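Local coordinates for protein profilin (Schizosaccharomyces pombe, PDB 3D9Y) that binds monomeric actin and regulates its polymerisation, binds PIP2, and is essential for cytokinesis in fission yeast, at residues Gly87-Ala92 with Glu110-Thr115; Ala20-Arg25 with Cys96-His101; Ala35-Ser40 with Ile63-Lys68; Ser56-Gly61 with Tyr69-Ala74; Ser2-Val7 with Val30-Ala35. All coordinates share one frame; numbering follows the deposited sequence.

Contact 1: residues Gly87-Ala92 with Glu110-Thr115; sequences GIICVA and EAAKIT
Ile89 and Val91 both point from strand 86-92 to helix 108-125, where they meet Ala111, Ala112 and Thr115. The contact between the segments is apolar. Ile89 uses both of its branches. Ile89 CG1 stands anti to the carbonyl carbon (chi1 -55°), which brings it to 3.9 Å from Ala111 CB. Further out on the same branch, Ile89 CD1 lies 4.1 Å from Ala112 CB. The other branch goes to Thr115, with Ile89 CG2 at 3.8 Å from Thr115 CG2. Thr115 CG2 also touches Val91 CG2 at 3.7 Å. One methyl group therefore rests against two strand residues. With an alanine here in place of Ile89, both branches would be gone, which would probably open a gap next to Ala111 and Ala112 and deprive the Thr115 methyl of one of its two neighbours on this strand.

The polar part lies on the helix. Thr115 OG1 donates to Ala111 O at 3.0 Å, tilted 30° from the carbonyl plane. Thr115 N reaches the same oxygen from the opposite face, so two donors grip it. Thr115 OG1 is also hydrogen-bonded to Ser100 OG of strand 96-102. These bonds fix the rotation of the threonine and keep its methyl turned to the strand.

The helix and strand axes run in the same general direction, 23° apart, and approach to 8.5 Å. Cys90 points the other way and touches Leu47 and Phe51 of helix 41-52. This layering is that of the profilin fold: a central antiparallel sheet with the N- and C-terminal helices on one face and helix 41-52 on the other.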
# COMPACT_ATOMS: atom_id res chain seq x y z
N GLY A 87 1.91 -1.85 -10.74
CA GLY A 87 2.68 -1.85 -9.50
C GLY A 87 1.86 -1.55 -8.28
O GLY A 87 0.63 -1.42 -8.33
N ILE A 88 2.57 -1.43 -7.17
CA ILE A 88 1.97 -1.35 -5.86
C ILE A 88 2.81 -0.40 -5.03
O ILE A 88 4.04 -0.44 -5.08
CB ILE A 88 1.88 -2.78 -5.24
CG1 ILE A 88 0.91 -2.81 -4.06
CG2 ILE A 88 3.25 -3.31 -4.85
CD1 ILE A 88 -0.46 -3.31 -4.42
N ILE A 89 2.12 0.47 -4.30
CA ILE A 89 2.74 1.47 -3.41
C ILE A 89 2.19 1.28 -2.00
O ILE A 89 0.98 1.41 -1.79
CB ILE A 89 2.35 2.88 -3.86
CG1 ILE A 89 2.71 3.12 -5.33
CG2 ILE A 89 2.96 3.96 -2.89
CD1 ILE A 89 4.20 3.08 -5.68
N CYS A 90 3.06 0.95 -1.07
CA CYS A 90 2.70 0.74 0.32
C CYS A 90 3.40 1.79 1.19
O CYS A 90 4.61 1.91 1.15
CB CYS A 90 3.10 -0.65 0.78
SG CYS A 90 2.45 -1.99 -0.22
N VAL A 91 2.63 2.50 2.01
CA VAL A 91 3.18 3.60 2.79
C VAL A 91 2.63 3.53 4.21
O VAL A 91 1.41 3.51 4.42
CB VAL A 91 2.87 4.96 2.16
CG1 VAL A 91 3.59 6.07 2.92
CG2 VAL A 91 3.30 4.97 0.70
N ALA A 92 3.53 3.50 5.18
CA ALA A 92 3.15 3.40 6.59
C ALA A 92 2.95 4.77 7.24
O ALA A 92 3.73 5.70 7.03
CB ALA A 92 4.21 2.59 7.35
N GLU A 110 3.43 9.05 -10.05
CA GLU A 110 2.09 9.56 -9.75
C GLU A 110 1.42 8.82 -8.60
O GLU A 110 0.93 9.44 -7.68
CB GLU A 110 1.17 9.46 -10.97
CG GLU A 110 1.36 10.56 -11.98
CD GLU A 110 0.42 10.39 -13.15
OE1 GLU A 110 0.51 9.32 -13.82
OE2 GLU A 110 -0.39 11.31 -13.40
N ALA A 111 1.39 7.49 -8.68
CA ALA A 111 0.76 6.69 -7.62
C ALA A 111 1.50 6.87 -6.31
O ALA A 111 0.88 7.00 -5.25
CB ALA A 111 0.71 5.22 -8.01
N ALA A 112 2.83 6.89 -6.36
CA ALA A 112 3.61 7.16 -5.15
C ALA A 112 3.29 8.52 -4.54
O ALA A 112 3.09 8.64 -3.34
CB ALA A 112 5.09 7.06 -5.45
N LYS A 113 3.25 9.57 -5.37
CA LYS A 113 3.03 10.93 -4.88
C LYS A 113 1.66 11.04 -4.19
O LYS A 113 1.55 11.59 -3.10
CB LYS A 113 3.14 11.95 -6.01
CG LYS A 113 4.59 12.26 -6.41
CD LYS A 113 4.70 12.86 -7.82
CE LYS A 113 6.14 12.89 -8.31
NZ LYS A 113 6.24 12.97 -9.80
N ILE A 114 0.64 10.47 -4.82
CA ILE A 114 -0.71 10.49 -4.24
C ILE A 114 -0.75 9.75 -2.89
O ILE A 114 -1.25 10.28 -1.89
CB ILE A 114 -1.73 9.87 -5.23
CG1 ILE A 114 -1.93 10.81 -6.42
CG2 ILE A 114 -3.09 9.58 -4.55
CD1 ILE A 114 -2.47 10.15 -7.64
N THR A 115 -0.20 8.55 -2.87
CA THR A 115 -0.28 7.68 -1.67
C THR A 115 0.59 8.22 -0.54
O THR A 115 0.14 8.26 0.62
CB THR A 115 -0.08 6.21 -2.01
OG1 THR A 115 -0.78 5.77 -3.11
CG2 THR A 115 0.01 5.34 -0.89

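Contact 2: residues Ala20-Arg25 with Cys96-His101; sequences AAIVSR and CILVSH
Ile22 and Leu98 lie side by side and point the same way, with Ile22 CG1 3.8 Å from Leu98 CD2. They form a non-hydrogen-bonded pair of two antiparallel strands. Their face of the sheet is covered by helix 3-12, where Tyr6 and Val7 touch Ile22. Val23 and Ile97 point to the other face and meet at a slant. Val23 has CG1 anti to the carbonyl carbon (chi1 -55°), which leaves CG2 between the backbone N and the carbonyl carbon, 3.6 Å from Ile97 CB. Helix 41-52 packs here, with Ile44 against Val23 and Leu47 and Phe51 against Ile97. Ala21 and Val99 continue this second face, CB to CB at 4.3 Å. At the end of the strand Arg25 bends at chi2 and lays its aliphatic part over the backbone, CG 3.6 Å from Cys96 O.

Four backbone bonds hold the register. Ala21 and Val99 bond each other twice, and so do Val23 and Ile97. The shortest runs from Ile97 N to Val23 O at 2.8 Å. Ala20 CA also makes a CA-H...O contact with Val99 O at 3.1 Å.

The chemistry is that of a buried sheet centre: the paired main-chain polar groups satisfy one another, while both faces present mainly hydrocarbon to the helices.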
# COMPACT_ATOMS: atom_id res chain seq x y z
N ALA A 20 -7.16 -0.46 -3.89
CA ALA A 20 -6.52 0.05 -2.68
C ALA A 20 -7.05 -0.60 -1.40
O ALA A 20 -8.15 -1.17 -1.37
CB ALA A 20 -6.66 1.57 -2.59
N ALA A 21 -6.23 -0.51 -0.35
CA ALA A 21 -6.59 -0.99 0.96
C ALA A 21 -5.91 -0.16 2.04
O ALA A 21 -4.90 0.51 1.79
CB ALA A 21 -6.24 -2.46 1.11
N ILE A 22 -6.49 -0.17 3.24
CA ILE A 22 -5.88 0.46 4.41
C ILE A 22 -5.87 -0.57 5.52
O ILE A 22 -6.89 -1.17 5.82
CB ILE A 22 -6.65 1.72 4.85
CG1 ILE A 22 -6.67 2.73 3.69
CG2 ILE A 22 -6.01 2.31 6.12
CD1 ILE A 22 -7.54 3.94 3.92
N VAL A 23 -4.70 -0.79 6.11
CA VAL A 23 -4.50 -1.87 7.08
C VAL A 23 -3.77 -1.35 8.32
O VAL A 23 -3.11 -0.32 8.27
CB VAL A 23 -3.74 -3.06 6.45
CG1 VAL A 23 -4.45 -3.56 5.20
CG2 VAL A 23 -2.33 -2.69 6.09
N SER A 24 -3.88 -2.07 9.44
CA SER A 24 -3.21 -1.66 10.67
C SER A 24 -1.68 -1.78 10.56
O SER A 24 -1.18 -2.77 10.03
CB SER A 24 -3.70 -2.52 11.85
OG SER A 24 -2.95 -2.24 13.02
N ARG A 25 -0.95 -0.78 11.08
CA ARG A 25 0.53 -0.83 11.13
C ARG A 25 1.03 -2.06 11.88
O ARG A 25 2.11 -2.58 11.58
CB ARG A 25 1.11 0.43 11.81
CG ARG A 25 2.21 1.15 11.04
CD ARG A 25 3.56 0.49 11.12
NE ARG A 25 4.64 1.36 10.66
CZ ARG A 25 5.94 1.06 10.70
NH1 ARG A 25 6.36 -0.09 11.20
NH2 ARG A 25 6.84 1.94 10.25
N CYS A 96 -1.27 3.07 10.60
CA CYS A 96 -1.72 2.29 9.44
C CYS A 96 -0.70 2.16 8.30
O CYS A 96 0.38 2.77 8.33
CB CYS A 96 -3.04 2.84 8.89
SG CYS A 96 -3.64 4.37 9.67
N ILE A 97 -1.06 1.32 7.34
CA ILE A 97 -0.36 1.20 6.06
C ILE A 97 -1.37 1.39 4.93
O ILE A 97 -2.37 0.68 4.86
CB ILE A 97 0.30 -0.18 5.88
CG1 ILE A 97 1.27 -0.48 7.03
CG2 ILE A 97 1.00 -0.25 4.53
CD1 ILE A 97 1.52 -1.97 7.23
N LEU A 98 -1.09 2.34 4.04
CA LEU A 98 -1.88 2.53 2.83
C LEU A 98 -1.30 1.63 1.74
O LEU A 98 -0.09 1.56 1.58
CB LEU A 98 -1.81 3.98 2.38
CG LEU A 98 -2.19 5.06 3.40
CD1 LEU A 98 -2.15 6.42 2.75
CD2 LEU A 98 -3.55 4.79 3.99
N VAL A 99 -2.17 0.90 1.04
CA VAL A 99 -1.78 0.04 -0.06
C VAL A 99 -2.51 0.49 -1.34
O VAL A 99 -3.74 0.41 -1.41
CB VAL A 99 -2.15 -1.41 0.26
CG1 VAL A 99 -1.74 -2.34 -0.86
CG2 VAL A 99 -1.51 -1.85 1.58
N SER A 100 -1.75 0.92 -2.35
CA SER A 100 -2.29 1.40 -3.64
C SER A 100 -1.75 0.61 -4.83
O SER A 100 -0.56 0.53 -5.02
CB SER A 100 -1.91 2.88 -3.82
OG SER A 100 -2.63 3.72 -2.93
N HIS A 101 -2.65 0.03 -5.64
CA HIS A 101 -2.29 -0.60 -6.92
C HIS A 101 -2.54 0.40 -8.05
O HIS A 101 -3.55 1.11 -8.03
CB HIS A 101 -3.16 -1.86 -7.13
CG HIS A 101 -2.83 -2.63 -8.37
ND1 HIS A 101 -2.08 -3.79 -8.34
CD2 HIS A 101 -3.16 -2.43 -9.66
CE1 HIS A 101 -1.97 -4.26 -9.57
NE2 HIS A 101 -2.61 -3.45 -10.39

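Contact 3: residues Ala35-Ser40 with Ile63-Lys68; sequences AGFNLS and ILAGQK
The loop at Phe37-Leu39 meets the tip of a beta hairpin with a two-residue loop, with Leu39 CA and Ala65 CA 5.1 Å apart. The hairpin joins strands 62-64 and 67-74 through a type I' turn from Leu64 to Gln67. Leu64 N bonds Gln67 O at 2.9 Å, and Gln67 N bonds Leu64 O at 3.0 Å. Ala65 and Gly66 both have positive phi, as this turn requires. On the loop side, Phe37 is the centre of an inverse gamma turn. The backbones come near each other where Ala65 CA makes a CA-H...O contact with Asn38 O at 3.5 Å.

The side chains add an apolar cluster. The Phe37 ring is carried anti to its backbone N (chi1 -159°), and its CE2 comes to 3.9 Å from Ala65 CB. Leu39 CD2 stands over one face of that ring, offset toward the rim, so the two loop residues also pack on each other. Leu39 CD2 also reaches Leu64 CB at 3.9 Å, and the two leucine side chains slant across one another. Beneath, Phe37 and Leu64 both rest on Ile88 and Val99 of the central sheet. Hence the hairpin tip and the loop share one floor.

A polar bridge comes from helix 41-52. Glu43 accepts from Ser40 N on the loop side and from Ala65 N and Gly66 N on the hairpin side. Its carboxylate thus satisfies backbone N-H groups of both segments. Ser40 is the N-cap of that same helix. Close to the bridge, the methyl Leu39 CD2 lies 3.6 Å from Ala65 N.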
# COMPACT_ATOMS: atom_id res chain seq x y z
N ALA A 35 -13.20 -3.31 -3.86
CA ALA A 35 -13.86 -4.55 -4.27
C ALA A 35 -12.90 -5.49 -4.98
O ALA A 35 -12.31 -5.12 -6.02
CB ALA A 35 -15.03 -4.24 -5.19
N GLY A 36 -12.77 -6.71 -4.41
CA GLY A 36 -11.94 -7.76 -4.98
C GLY A 36 -10.56 -7.85 -4.36
O GLY A 36 -9.91 -8.90 -4.40
N PHE A 37 -10.12 -6.74 -3.76
CA PHE A 37 -8.75 -6.57 -3.31
C PHE A 37 -8.60 -7.11 -1.89
O PHE A 37 -8.41 -6.36 -0.90
CB PHE A 37 -8.36 -5.08 -3.43
CG PHE A 37 -6.88 -4.83 -3.48
CD1 PHE A 37 -6.29 -3.89 -2.64
CD2 PHE A 37 -6.07 -5.50 -4.39
CE1 PHE A 37 -4.92 -3.64 -2.69
CE2 PHE A 37 -4.70 -5.27 -4.43
CZ PHE A 37 -4.13 -4.33 -3.58
N ASN A 38 -8.68 -8.44 -1.79
CA ASN A 38 -8.69 -9.12 -0.50
C ASN A 38 -7.30 -9.48 0.00
O ASN A 38 -6.63 -10.35 -0.55
CB ASN A 38 -9.58 -10.37 -0.59
CG ASN A 38 -10.98 -10.05 -1.07
OD1 ASN A 38 -11.44 -8.91 -0.99
ND2 ASN A 38 -11.67 -11.06 -1.59
N LEU A 39 -6.88 -8.80 1.07
CA LEU A 39 -5.59 -9.06 1.72
C LEU A 39 -5.78 -9.98 2.93
O LEU A 39 -6.59 -9.70 3.81
CB LEU A 39 -4.94 -7.76 2.17
CG LEU A 39 -4.86 -6.61 1.17
CD1 LEU A 39 -4.09 -5.46 1.78
CD2 LEU A 39 -4.22 -7.04 -0.14
N SER A 40 -5.02 -11.06 2.98
CA SER A 40 -5.16 -12.05 4.05
C SER A 40 -4.39 -11.63 5.31
O SER A 40 -3.45 -10.84 5.22
CB SER A 40 -4.66 -13.41 3.57
OG SER A 40 -3.26 -13.38 3.31
N ILE A 63 3.97 -9.72 -1.36
CA ILE A 63 2.85 -10.61 -1.67
C ILE A 63 1.55 -10.02 -1.12
O ILE A 63 1.37 -9.95 0.09
CB ILE A 63 3.05 -12.03 -1.09
CG1 ILE A 63 4.42 -12.58 -1.52
CG2 ILE A 63 1.93 -12.95 -1.56
CD1 ILE A 63 4.62 -14.07 -1.27
N LEU A 64 0.66 -9.60 -2.02
CA LEU A 64 -0.64 -9.04 -1.63
C LEU A 64 -1.73 -9.46 -2.63
O LEU A 64 -1.49 -9.48 -3.85
CB LEU A 64 -0.58 -7.52 -1.55
CG LEU A 64 0.46 -6.90 -0.60
CD1 LEU A 64 0.78 -5.49 -1.00
CD2 LEU A 64 -0.01 -6.95 0.84
N ALA A 65 -2.91 -9.79 -2.11
CA ALA A 65 -4.02 -10.28 -2.93
C ALA A 65 -3.57 -11.42 -3.84
O ALA A 65 -3.89 -11.45 -5.03
CB ALA A 65 -4.63 -9.14 -3.74
N GLY A 66 -2.82 -12.36 -3.28
CA GLY A 66 -2.41 -13.56 -4.00
C GLY A 66 -1.43 -13.32 -5.14
O GLY A 66 -1.24 -14.19 -5.99
N GLN A 67 -0.79 -12.15 -5.14
CA GLN A 67 0.12 -11.75 -6.21
C GLN A 67 1.47 -11.36 -5.62
O GLN A 67 1.52 -10.68 -4.60
CB GLN A 67 -0.46 -10.54 -6.92
CG GLN A 67 0.18 -10.22 -8.26
CD GLN A 67 -0.53 -10.89 -9.42
OE1 GLN A 67 -0.75 -10.26 -10.46
NE2 GLN A 67 -0.90 -12.15 -9.25
N LYS A 68 2.56 -11.79 -6.26
CA LYS A 68 3.91 -11.41 -5.83
C LYS A 68 4.49 -10.36 -6.76
O LYS A 68 4.63 -10.59 -7.97
CB LYS A 68 4.86 -12.62 -5.78
CG LYS A 68 6.30 -12.23 -5.43
CD LYS A 68 7.24 -13.41 -5.26
CE LYS A 68 7.03 -14.12 -3.93
NZ LYS A 68 8.21 -14.95 -3.58

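Contact 4: residues Ser56-Gly61 with Tyr69-Ala74; sequences SMFGTG and YITIRA
Met57 O is gripped by two donors, Thr71 OG1 and Gly61 N, each at 2.8 Å. They come from opposite faces of the carbonyl plane, and the threonine hydroxyl stands well above it, 58° out. The threonine bond ties the short helix 56-60 to strand 67-74 just before the strand turns a corner at Ile72. A classic beta bulge lies there, with Ile72 and Arg73 both facing Tyr80.

With its hydroxyl fixed, Thr71 turns its methyl to Phe58. Thr71 CG2 lies over one face of the Phe58 ring, 3.9 Å from its centroid and 19° off the normal, a CH-pi contact. The two side chains cross at about a right angle. Beyond the corner Ala74 CB meets Phe58 CE1 at 3.8 Å and also touches Met57 CB. The ring therefore spans the bend in the strand.

Gly61, the first residue past the helix, has positive phi. Gly61 CA lies 3.5 Å from Tyr69 O, and a CB at this position would come too close to that oxygen.

The joint is completed by a water that donates to Phe58 O at 2.8 Å and accepts from Thr71 N at 3.1 Å.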
# COMPACT_ATOMS: atom_id res chain seq x y z
N SER A 56 14.89 -6.94 3.81
CA SER A 56 14.36 -8.30 3.66
C SER A 56 13.32 -8.41 2.54
O SER A 56 13.15 -9.48 1.95
CB SER A 56 13.75 -8.79 4.97
OG SER A 56 12.48 -8.21 5.18
N MET A 57 12.63 -7.31 2.25
CA MET A 57 11.57 -7.31 1.24
C MET A 57 12.11 -7.54 -0.16
O MET A 57 11.39 -8.02 -1.03
CB MET A 57 10.76 -6.02 1.29
CG MET A 57 10.00 -5.85 2.59
SD MET A 57 8.74 -7.09 2.82
CE MET A 57 7.60 -6.75 1.48
N PHE A 58 13.38 -7.23 -0.39
CA PHE A 58 13.94 -7.50 -1.72
C PHE A 58 14.05 -8.99 -2.02
O PHE A 58 13.80 -9.42 -3.16
CB PHE A 58 15.27 -6.79 -1.90
CG PHE A 58 15.12 -5.32 -2.13
CD1 PHE A 58 15.34 -4.40 -1.11
CD2 PHE A 58 14.70 -4.86 -3.37
CE1 PHE A 58 15.18 -3.05 -1.34
CE2 PHE A 58 14.54 -3.52 -3.60
CZ PHE A 58 14.78 -2.61 -2.59
N GLY A 59 14.39 -9.79 -1.01
CA GLY A 59 14.45 -11.22 -1.16
C GLY A 59 13.10 -11.90 -1.27
O GLY A 59 12.96 -12.86 -2.04
N THR A 60 12.12 -11.42 -0.51
CA THR A 60 10.80 -12.06 -0.46
C THR A 60 9.88 -11.58 -1.57
O THR A 60 9.01 -12.32 -2.04
CB THR A 60 10.09 -11.77 0.87
OG1 THR A 60 9.90 -10.35 1.01
CG2 THR A 60 10.90 -12.29 2.04
N GLY A 61 10.08 -10.34 -2.01
CA GLY A 61 9.08 -9.66 -2.82
C GLY A 61 7.94 -9.21 -1.95
O GLY A 61 7.96 -9.38 -0.73
N TYR A 69 4.83 -9.20 -6.20
CA TYR A 69 5.44 -8.10 -6.93
C TYR A 69 6.93 -8.06 -6.66
O TYR A 69 7.39 -8.44 -5.58
CB TYR A 69 4.84 -6.75 -6.51
CG TYR A 69 3.36 -6.64 -6.77
CD1 TYR A 69 2.86 -5.88 -7.82
CD2 TYR A 69 2.45 -7.31 -5.96
CE1 TYR A 69 1.50 -5.80 -8.06
CE2 TYR A 69 1.09 -7.23 -6.19
CZ TYR A 69 0.62 -6.48 -7.24
OH TYR A 69 -0.73 -6.39 -7.46
N ILE A 70 7.68 -7.60 -7.65
CA ILE A 70 9.11 -7.39 -7.53
C ILE A 70 9.34 -6.08 -6.77
O ILE A 70 8.84 -5.04 -7.20
CB ILE A 70 9.77 -7.29 -8.91
CG1 ILE A 70 9.59 -8.60 -9.68
CG2 ILE A 70 11.24 -6.91 -8.79
N THR A 71 10.07 -6.15 -5.66
CA THR A 71 10.35 -4.98 -4.83
C THR A 71 11.32 -4.03 -5.55
O THR A 71 12.39 -4.46 -6.01
CB THR A 71 10.94 -5.41 -3.47
OG1 THR A 71 10.10 -6.41 -2.86
CG2 THR A 71 11.09 -4.25 -2.54
N ILE A 72 10.96 -2.75 -5.65
CA ILE A 72 11.84 -1.74 -6.25
C ILE A 72 12.28 -0.65 -5.26
O ILE A 72 13.27 0.05 -5.50
CB ILE A 72 11.21 -1.10 -7.52
CG1 ILE A 72 9.92 -0.36 -7.18
CG2 ILE A 72 11.02 -2.18 -8.60
CD1 ILE A 72 9.41 0.54 -8.26
N ARG A 73 11.55 -0.53 -4.16
CA ARG A 73 11.94 0.34 -3.06
C ARG A 73 11.48 -0.29 -1.76
O ARG A 73 10.36 -0.80 -1.67
CB ARG A 73 11.32 1.73 -3.22
CG ARG A 73 11.62 2.67 -2.05
CD ARG A 73 11.26 4.11 -2.39
NE ARG A 73 12.11 4.66 -3.43
CZ ARG A 73 13.38 5.05 -3.26
NH1 ARG A 73 13.97 4.96 -2.07
NH2 ARG A 73 14.06 5.53 -4.29
N ALA A 74 12.37 -0.27 -0.76
CA ALA A 74 11.99 -0.68 0.60
C ALA A 74 12.80 0.09 1.64
O ALA A 74 14.03 -0.05 1.74
CB ALA A 74 12.16 -2.17 0.76
O HOH W 1 11.78 -8.59 -4.90

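Contact 5: residues Ser2-Val7 with Val30-Ala35; sequences SWQAYV and VWAASA
Trp31 lies alongside Trp3, and the two indoles point the same way. Trp31 CE3 stands over one face of the Trp3 ring, offset toward the rim. The closest atoms are Trp3 CZ2 and Trp31 CZ3 at 3.6 Å. The planes are inclined by 47°, so this is an oblique pair. Both indoles also touch Cys96 of strand 96-102. A glycerol, probably from the crystallisation liquor, lies about 3 Å from the Trp31 side chain.

Ala32 comes next, and Ala32 CB fits against the first turn of helix 3-12, 3.5 Å from Trp3 C and 3.9 Å from Val7 CG2. Trp31 and Ala32 both face Ile22, which makes a classic beta bulge in the outermost strand 30-33. In the profilin fold the N-terminal helix packs on the sheet here, and this partly exposed tryptophan pair is consistent with the poly-proline-binding surface known in profilins.

Ala33 is held through its backbone. Gln4 has CG anti to its backbone N (chi1 -170°) and bends at chi2, which swings the amide over the strand. Ala33 N donates to Gln4 OE1 at 3.3 Å. Gln4 NE2 donates to Ala33 O at 3.0 Å, from above the carbonyl plane. NE2 also bonds Asp8 OD1. A leucine in place of Gln4 would probably leave Ala33 N and Ala33 O without these partners on the helix and remove one donor to Asp8.

Ser34 turns its CB to Val7 CG1 at 3.9 Å, while its OG accepts from Ala20 N of the neighbouring strand.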
# COMPACT_ATOMS: atom_id res chain seq x y z
N SER A 2 -15.09 7.98 7.18
CA SER A 2 -14.88 6.50 7.29
C SER A 2 -13.63 6.08 6.54
O SER A 2 -13.21 6.75 5.59
CB SER A 2 -16.09 5.75 6.73
OG SER A 2 -16.14 5.87 5.32
N TRP A 3 -13.04 4.95 6.93
CA TRP A 3 -11.85 4.47 6.24
C TRP A 3 -12.14 4.08 4.80
O TRP A 3 -11.29 4.28 3.93
CB TRP A 3 -11.19 3.32 7.01
CG TRP A 3 -10.60 3.79 8.29
CD1 TRP A 3 -11.10 3.60 9.54
CD2 TRP A 3 -9.42 4.58 8.45
NE1 TRP A 3 -10.30 4.20 10.48
CE2 TRP A 3 -9.25 4.81 9.84
CE3 TRP A 3 -8.48 5.11 7.57
CZ2 TRP A 3 -8.19 5.55 10.35
CZ3 TRP A 3 -7.42 5.84 8.08
CH2 TRP A 3 -7.28 6.05 9.46
N GLN A 4 -13.33 3.52 4.53
CA GLN A 4 -13.70 3.16 3.16
C GLN A 4 -13.70 4.38 2.24
O GLN A 4 -13.37 4.26 1.06
CB GLN A 4 -15.06 2.45 3.11
CG GLN A 4 -15.39 1.84 1.74
CD GLN A 4 -14.37 0.79 1.30
OE1 GLN A 4 -13.89 0.00 2.10
NE2 GLN A 4 -14.03 0.79 0.01
N ALA A 5 -14.07 5.54 2.77
CA ALA A 5 -14.09 6.77 1.99
C ALA A 5 -12.69 7.19 1.56
O ALA A 5 -12.50 7.79 0.51
CB ALA A 5 -14.73 7.87 2.77
N TYR A 6 -11.70 6.90 2.41
CA TYR A 6 -10.31 7.14 2.03
C TYR A 6 -9.93 6.28 0.82
O TYR A 6 -9.25 6.75 -0.09
CB TYR A 6 -9.38 6.88 3.23
CG TYR A 6 -9.27 8.07 4.17
CD1 TYR A 6 -8.30 9.04 3.96
CD2 TYR A 6 -10.12 8.21 5.26
CE1 TYR A 6 -8.19 10.13 4.82
CE2 TYR A 6 -10.01 9.29 6.12
CZ TYR A 6 -9.05 10.25 5.89
OH TYR A 6 -8.93 11.33 6.74
N VAL A 7 -10.38 5.04 0.79
CA VAL A 7 -10.09 4.16 -0.34
C VAL A 7 -10.81 4.63 -1.60
O VAL A 7 -10.19 4.84 -2.65
CB VAL A 7 -10.46 2.69 -0.01
CG1 VAL A 7 -10.51 1.84 -1.27
CG2 VAL A 7 -9.47 2.12 0.99
N VAL A 30 -7.52 -5.31 8.76
CA VAL A 30 -7.73 -4.48 7.58
C VAL A 30 -8.87 -3.52 7.89
O VAL A 30 -9.96 -3.94 8.26
CB VAL A 30 -8.09 -5.34 6.38
N TRP A 31 -8.60 -2.22 7.75
CA TRP A 31 -9.58 -1.20 8.11
C TRP A 31 -10.52 -0.82 6.95
O TRP A 31 -11.66 -0.43 7.19
CB TRP A 31 -8.88 0.05 8.63
CG TRP A 31 -8.09 -0.15 9.91
CD1 TRP A 31 -8.09 -1.26 10.72
CD2 TRP A 31 -7.25 0.81 10.54
NE1 TRP A 31 -7.26 -1.04 11.80
CE2 TRP A 31 -6.73 0.22 11.71
CE3 TRP A 31 -6.86 2.11 10.21
CZ2 TRP A 31 -5.86 0.89 12.56
CZ3 TRP A 31 -5.99 2.77 11.06
CH2 TRP A 31 -5.50 2.17 12.21
N ALA A 32 -10.04 -0.94 5.71
CA ALA A 32 -10.84 -0.65 4.52
C ALA A 32 -10.19 -1.26 3.27
O ALA A 32 -8.99 -1.44 3.22
CB ALA A 32 -10.96 0.84 4.33
N ALA A 33 -10.99 -1.55 2.25
CA ALA A 33 -10.47 -2.16 1.03
C ALA A 33 -11.46 -2.00 -0.11
O ALA A 33 -12.66 -1.93 0.12
CB ALA A 33 -10.16 -3.63 1.26
N SER A 34 -10.94 -1.92 -1.33
CA SER A 34 -11.76 -1.87 -2.54
C SER A 34 -12.24 -3.27 -2.94
O SER A 34 -11.75 -4.28 -2.43
CB SER A 34 -11.00 -1.22 -3.69
OG SER A 34 -9.80 -1.89 -3.99
N ALA A 35 -13.20 -3.31 -3.86
CA ALA A 35 -13.86 -4.55 -4.27
C ALA A 35 -12.90 -5.49 -4.98
O ALA A 35 -12.31 -5.12 -6.02
CB ALA A 35 -15.03 -4.24 -5.19

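Contact 2 is the core: two central strands joined by backbone bonds. Contact 1 is also buried and shares this sheet, with Ile89 N bonding Ser100 O. It relies on apolar side chains. Contact 5 extends the sheet from contact 2 through Ile22, which pairs with Trp31 and Ala32, and mixes aromatic packing with an amide grip. Contacts 1 and 5 place the two terminal helices on the sheet. Contact 3 lies over the other face, where Phe37 and Leu39 touch residues of contact 2. Contact 4 is more exposed and uses a hydroxyl, a ring face and a water. Contact 4 shares strand 67-74 with contact 3; its centre is about 25 Å from that of contact 5.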